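MutT/nudix family protein (Shewanella oneidensis, PDB 3GZ8) is an ADP-ribose-dependent transcriptional regulator of NAD metabolism, represented here by its Nudix domain, which binds ADP-ribose in the crystal. Local coordinates at residues 27-32 with 111-116; 36-41 with 130-135. One frame throughout, in Å; residues are numbered along the deposited sequence.

From the N terminus the chain runs up strand 22-33, turns, and comes back as the antiparallel strand 36-44. Contact 1 closes a long excursion from residues 27-32 to 111-116, bringing strand 104-113 parallel to the first strand of this hairpin. Contact 2 then joins residues 36-41 to 130-135, setting strand 125-132 against the second. The two closures cross, because their segments alternate along the chain, and together they frame the hairpin within one mixed sheet. They meet directly: Thr31 O lies 2.7 Å from Lys38 N, a probable hydrogen bond, and the indole of Trp130 packs on Thr31.

Contact 1. Residues 27-32 with 111-116; sequences AVLFTY and ALMSYQ
Leu29 and Phe30 pair in parallel with Ala111 and Leu112 in the mixed sheet of the Nudix fold, joining strand 22-33 to strand 104-113. Backbone bonds set the register. Ala111 N donates to Val28 O, Phe30 N gives a nearly straight bond of 2.8 Å to Ala111 O (171° at the hydrogen), and Met113 N returns to Phe30 O at 2.9 Å.

Apolar contacts fill both faces. On the face of Leu29 and Met113, the two branches of the leucine divide the work: CD2 of Leu29 rests on CB of Ala111 at 3.6 Å, while its CD1 meets the sulfur SD of Met113 at 3.7 Å. The methionine brings its sulfur there with CG set between its backbone N and carbonyl carbon (chi1 55°) and the chain extended at chi2. Helix 68-80 adds Leu76 against Leu29. On the other face, CD1 of Leu112 lies near CB of Phe30 and also reaches CE2 of Tyr32, each at 3.9 Å; Leu156 of helix 145-156 touches both Phe30 and Leu112.

Polar side-chain and water contacts take over around Thr31 and Tyr32. The Thr31 hydroxyl OG1 donates to Met113 O at 2.7 Å, approaching tilted 27° from the carbonyl plane. Replacing Thr31 with a valine would probably leave Met113 O without this donor and weaken the hold on the departing chain. One water donates to the same carbonyl and makes a weak bond with Tyr32 N. A second water spans the gap beyond, accepting from Tyr115 N and donating to Tyr32 O, the latter at 2.6 Å.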
loop_
_atom_site.group_PDB
_atom_site.type_symbol
_atom_site.label_atom_id
_atom_site.label_comp_id
_atom_site.label_asym_id
_atom_site.label_seq_id
_atom_site.Cartn_x
_atom_site.Cartn_y
_atom_site.Cartn_z
ATOM N N ALA A 27 1.677 12.230 -2.090
ATOM C CA ALA A 27 1.076 13.047 -1.041
ATOM C C ALA A 27 0.181 14.089 -1.654
ATOM O O ALA A 27 0.550 14.719 -2.666
ATOM C CB ALA A 27 2.132 13.713 -0.172
ATOM N N VAL A 28 -0.992 14.274 -1.040
ATOM C CA VAL A 28 -1.870 15.394 -1.396
ATOM C C VAL A 28 -1.919 16.363 -0.230
ATOM O O VAL A 28 -2.606 16.109 0.787
ATOM C CB VAL A 28 -3.290 14.926 -1.733
ATOM C CG1 VAL A 28 -4.133 16.082 -2.215
ATOM C CG2 VAL A 28 -3.262 13.818 -2.785
ATOM N N LEU A 29 -1.211 17.484 -0.373
ATOM C CA LEU A 29 -1.196 18.482 0.689
ATOM C C LEU A 29 -2.065 19.677 0.367
ATOM O O LEU A 29 -1.926 20.298 -0.687
ATOM C CB LEU A 29 0.221 18.934 1.011
ATOM C CG LEU A 29 1.257 17.921 1.489
ATOM C CD1 LEU A 29 2.475 18.694 1.959
ATOM C CD2 LEU A 29 0.706 16.971 2.601
ATOM N N PHE A 30 -2.951 20.001 1.299
ATOM C CA PHE A 30 -3.873 21.083 1.127
ATOM C C PHE A 30 -3.510 22.264 2.035
ATOM O O PHE A 30 -2.976 22.083 3.148
ATOM C CB PHE A 30 -5.289 20.615 1.470
ATOM C CG PHE A 30 -5.951 19.711 0.421
ATOM C CD1 PHE A 30 -6.080 20.103 -0.892
ATOM C CD2 PHE A 30 -6.523 18.494 0.800
ATOM C CE1 PHE A 30 -6.732 19.292 -1.819
ATOM C CE2 PHE A 30 -7.170 17.672 -0.130
ATOM C CZ PHE A 30 -7.284 18.079 -1.431
ATOM N N THR A 31 -3.812 23.473 1.568
ATOM C CA THR A 31 -3.711 24.649 2.405
ATOM C C THR A 31 -4.777 25.674 2.041
ATOM O O THR A 31 -5.316 25.648 0.941
ATOM C CB THR A 31 -2.288 25.308 2.350
ATOM O OG1 THR A 31 -2.195 26.310 3.369
ATOM C CG2 THR A 31 -2.036 25.986 1.025
ATOM N N TYR A 32 -5.091 26.552 2.986
ATOM C CA TYR A 32 -5.815 27.799 2.688
ATOM C C TYR A 32 -4.823 28.962 2.632
ATOM O O TYR A 32 -4.169 29.290 3.630
ATOM C CB TYR A 32 -6.918 28.058 3.718
ATOM C CG TYR A 32 -8.036 27.045 3.632
ATOM C CD1 TYR A 32 -9.037 27.169 2.665
ATOM C CD2 TYR A 32 -8.076 25.937 4.497
ATOM C CE1 TYR A 32 -10.070 26.219 2.562
ATOM C CE2 TYR A 32 -9.099 24.985 4.406
ATOM C CZ TYR A 32 -10.087 25.128 3.438
ATOM O OH TYR A 32 -11.095 24.195 3.342
ATOM N N ALA A 111 -2.474 15.776 3.869
ATOM C CA ALA A 111 -2.574 16.615 5.035
ATOM C C ALA A 111 -3.253 17.921 4.665
ATOM O O ALA A 111 -3.194 18.354 3.509
ATOM C CB ALA A 111 -1.191 16.865 5.669
ATOM N N LEU A 112 -3.897 18.531 5.658
ATOM C CA LEU A 112 -4.330 19.911 5.566
ATOM C C LEU A 112 -3.410 20.712 6.473
ATOM O O LEU A 112 -3.175 20.294 7.612
ATOM C CB LEU A 112 -5.785 20.045 6.022
ATOM C CG LEU A 112 -6.332 21.465 6.200
ATOM C CD1 LEU A 112 -6.409 22.182 4.828
ATOM C CD2 LEU A 112 -7.705 21.464 6.962
ATOM N N MET A 113 -2.900 21.850 5.991
ATOM C CA MET A 113 -1.851 22.581 6.717
ATOM C C MET A 113 -1.814 24.082 6.386
ATOM O O MET A 113 -2.482 24.533 5.446
ATOM C CB MET A 113 -0.487 21.995 6.347
ATOM C CG MET A 113 -0.254 21.988 4.831
ATOM S SD MET A 113 1.334 21.398 4.252
ATOM C CE MET A 113 2.461 22.453 5.148
ATOM N N SER A 114 -1.019 24.841 7.144
ATOM C CA SER A 114 -0.801 26.248 6.852
ATOM C C SER A 114 0.178 26.373 5.714
ATOM O O SER A 114 1.008 25.499 5.505
ATOM C CB SER A 114 -0.282 26.991 8.077
ATOM O OG SER A 114 -1.143 26.755 9.182
ATOM N N TYR A 115 0.053 27.459 4.962
ATOM C CA TYR A 115 0.889 27.719 3.796
ATOM C C TYR A 115 2.382 27.770 4.148
ATOM O O TYR A 115 2.769 28.343 5.154
ATOM C CB TYR A 115 0.447 29.040 3.166
ATOM C CG TYR A 115 1.366 29.551 2.102
ATOM C CD1 TYR A 115 2.346 30.519 2.393
ATOM C CD2 TYR A 115 1.244 29.094 0.794
ATOM C CE1 TYR A 115 3.197 30.984 1.401
ATOM C CE2 TYR A 115 2.068 29.556 -0.200
ATOM C CZ TYR A 115 3.050 30.486 0.102
ATOM O OH TYR A 115 3.862 30.915 -0.919
ATOM N N GLN A 116 3.205 27.153 3.318
ATOM C CA GLN A 116 4.635 27.260 3.448
ATOM C C GLN A 116 5.111 27.505 2.047
ATOM O O GLN A 116 4.644 26.845 1.109
ATOM C CB GLN A 116 5.266 25.953 3.942
ATOM C CG GLN A 116 5.171 25.698 5.419
ATOM C CD GLN A 116 5.658 24.292 5.821
ATOM O OE1 GLN A 116 6.627 23.751 5.270
ATOM N NE2 GLN A 116 4.990 23.711 6.806
HETATM O O HOH W 1 -4.961 26.062 6.432
HETATM O O HOH W 2 -2.482 28.938 5.564
#

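Contact 2. Residues 36-41 with 130-135; sequences QLKVLL and WWPLAD
Leu40 lies over one face of the Trp130 indole, its CD1 3.9 Å from the centroid of the five-membered ring and 13° off the normal, a CH-pi contact. CG of Leu40 is anti to the backbone N (chi1 -173°), which carries this methyl over the ring, while CB approaches CZ3. The NE1 of Trp130 is hydrogen-bonded to Gln116 O, fixing the indole's rotation. The Lys38 chain passes nearly perpendicular to the Trp130 side chain: its CB lies 3.9 Å from Trp130 CB, and its extended chain continues past Pro132. Trp131 faces the other way and is likewise met almost squarely by Leu41, whose CB meets CD1 of Trp131 at 3.7 Å. At the far end Leu37 and Leu133 run abreast, their CD2 methyls 3.7 Å apart. Backbone bonds in both directions between Val39 and Trp131 hold the strands together, and Leu133 N donates to Leu37 O at 2.9 Å. The arrangement is an antiparallel strand pair of the Nudix-fold mixed sheet, whose second strand leads through the N-cap Pro132 into helix 133-137.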
loop_
_atom_site.group_PDB
_atom_site.type_symbol
_atom_site.label_atom_id
_atom_site.label_comp_id
_atom_site.label_asym_id
_atom_site.label_seq_id
_atom_site.Cartn_x
_atom_site.Cartn_y
_atom_site.Cartn_z
ATOM N N GLN A 36 -7.928 31.026 -0.142
ATOM C CA GLN A 36 -8.134 29.986 -1.161
ATOM C C GLN A 36 -7.636 28.550 -0.827
ATOM O O GLN A 36 -6.503 28.358 -0.385
ATOM C CB GLN A 36 -7.489 30.428 -2.470
ATOM C CG GLN A 36 -8.190 31.509 -3.240
ATOM C CD GLN A 36 -7.694 31.580 -4.699
ATOM O OE1 GLN A 36 -6.616 32.123 -4.967
ATOM N NE2 GLN A 36 -8.480 31.022 -5.643
ATOM N N LEU A 37 -8.473 27.551 -1.090
ATOM C CA LEU A 37 -8.049 26.142 -1.029
ATOM C C LEU A 37 -7.030 25.751 -2.124
ATOM O O LEU A 37 -7.341 25.696 -3.320
ATOM C CB LEU A 37 -9.256 25.186 -1.067
ATOM C CG LEU A 37 -8.967 23.688 -0.863
ATOM C CD1 LEU A 37 -8.458 23.389 0.543
ATOM C CD2 LEU A 37 -10.178 22.880 -1.144
ATOM N N LYS A 38 -5.812 25.456 -1.707
ATOM C CA LYS A 38 -4.791 25.096 -2.671
ATOM C C LYS A 38 -4.182 23.712 -2.404
ATOM O O LYS A 38 -4.180 23.218 -1.265
ATOM C CB LYS A 38 -3.718 26.169 -2.735
ATOM C CG LYS A 38 -4.250 27.539 -3.077
ATOM C CD LYS A 38 -3.194 28.616 -3.003
ATOM C CE LYS A 38 -3.751 29.958 -3.478
ATOM N NZ LYS A 38 -2.664 30.940 -3.699
ATOM N N VAL A 39 -3.698 23.095 -3.482
ATOM C CA VAL A 39 -3.043 21.803 -3.418
ATOM C C VAL A 39 -1.648 21.965 -4.017
ATOM O O VAL A 39 -1.477 22.722 -4.984
ATOM C CB VAL A 39 -3.866 20.685 -4.147
ATOM C CG1 VAL A 39 -3.881 20.904 -5.627
ATOM C CG2 VAL A 39 -3.314 19.281 -3.829
ATOM N N LEU A 40 -0.679 21.263 -3.416
ATOM C CA LEU A 40 0.742 21.320 -3.789
ATOM C C LEU A 40 1.041 20.364 -4.934
ATOM O O LEU A 40 0.837 19.156 -4.804
ATOM C CB LEU A 40 1.628 20.913 -2.598
ATOM C CG LEU A 40 3.137 21.062 -2.716
ATOM C CD1 LEU A 40 3.557 22.544 -2.861
ATOM C CD2 LEU A 40 3.763 20.447 -1.472
ATOM N N LEU A 41 1.516 20.917 -6.043
ATOM C CA LEU A 41 1.853 20.133 -7.216
ATOM C C LEU A 41 3.282 20.469 -7.644
ATOM O O LEU A 41 3.762 21.590 -7.426
ATOM C CB LEU A 41 0.868 20.416 -8.375
ATOM C CG LEU A 41 -0.634 20.118 -8.210
ATOM C CD1 LEU A 41 -1.381 20.323 -9.540
ATOM C CD2 LEU A 41 -0.905 18.698 -7.669
ATOM N N TRP A 130 1.684 25.810 -5.136
ATOM C CA TRP A 130 0.338 25.618 -4.619
ATOM C C TRP A 130 -0.651 26.184 -5.625
ATOM O O TRP A 130 -0.695 27.390 -5.832
ATOM C CB TRP A 130 0.146 26.336 -3.308
ATOM C CG TRP A 130 1.048 25.907 -2.232
ATOM C CD1 TRP A 130 2.261 26.453 -1.900
ATOM C CD2 TRP A 130 0.793 24.886 -1.267
ATOM N NE1 TRP A 130 2.782 25.822 -0.789
ATOM C CE2 TRP A 130 1.893 24.864 -0.375
ATOM C CE3 TRP A 130 -0.260 23.986 -1.064
ATOM C CZ2 TRP A 130 1.976 23.962 0.680
ATOM C CZ3 TRP A 130 -0.183 23.106 -0.003
ATOM C CH2 TRP A 130 0.928 23.094 0.854
ATOM N N TRP A 131 -1.406 25.290 -6.260
ATOM C CA TRP A 131 -2.456 25.613 -7.202
ATOM C C TRP A 131 -3.819 25.641 -6.524
ATOM O O TRP A 131 -4.147 24.733 -5.762
ATOM C CB TRP A 131 -2.496 24.544 -8.295
ATOM C CG TRP A 131 -1.332 24.583 -9.263
ATOM C CD1 TRP A 131 -0.152 23.900 -9.157
ATOM C CD2 TRP A 131 -1.247 25.341 -10.484
ATOM N NE1 TRP A 131 0.663 24.189 -10.230
ATOM C CE2 TRP A 131 0.016 25.065 -11.062
ATOM C CE3 TRP A 131 -2.118 26.223 -11.147
ATOM C CZ2 TRP A 131 0.430 25.629 -12.284
ATOM C CZ3 TRP A 131 -1.705 26.798 -12.360
ATOM C CH2 TRP A 131 -0.442 26.490 -12.918
ATOM N N PRO A 132 -4.641 26.661 -6.826
ATOM C CA PRO A 132 -6.051 26.675 -6.388
ATOM C C PRO A 132 -6.755 25.411 -6.888
ATOM O O PRO A 132 -6.549 25.032 -8.051
ATOM C CB PRO A 132 -6.635 27.915 -7.099
ATOM C CG PRO A 132 -5.444 28.808 -7.345
ATOM C CD PRO A 132 -4.293 27.855 -7.632
ATOM N N LEU A 133 -7.573 24.775 -6.043
ATOM C CA LEU A 133 -8.112 23.448 -6.376
ATOM C C LEU A 133 -8.910 23.439 -7.668
ATOM O O LEU A 133 -8.758 22.524 -8.489
ATOM C CB LEU A 133 -8.927 22.829 -5.223
ATOM C CG LEU A 133 -9.478 21.398 -5.403
ATOM C CD1 LEU A 133 -8.394 20.391 -5.624
ATOM C CD2 LEU A 133 -10.377 20.948 -4.257
ATOM N N ALA A 134 -9.737 24.461 -7.863
ATOM C CA ALA A 134 -10.588 24.519 -9.051
ATOM C C ALA A 134 -9.767 24.396 -10.330
ATOM O O ALA A 134 -10.148 23.644 -11.217
ATOM C CB ALA A 134 -11.452 25.788 -9.061
ATOM N N ASP A 135 -8.630 25.093 -10.407
ATOM C CA ASP A 135 -7.722 25.001 -11.574
ATOM C C ASP A 135 -7.205 23.582 -11.783
ATOM O O ASP A 135 -6.981 23.171 -12.911
ATOM C CB ASP A 135 -6.500 25.924 -11.440
ATOM C CG ASP A 135 -6.859 27.371 -11.055
ATOM O OD1 ASP A 135 -8.011 27.835 -11.274
ATOM O OD2 ASP A 135 -5.953 28.059 -10.523
#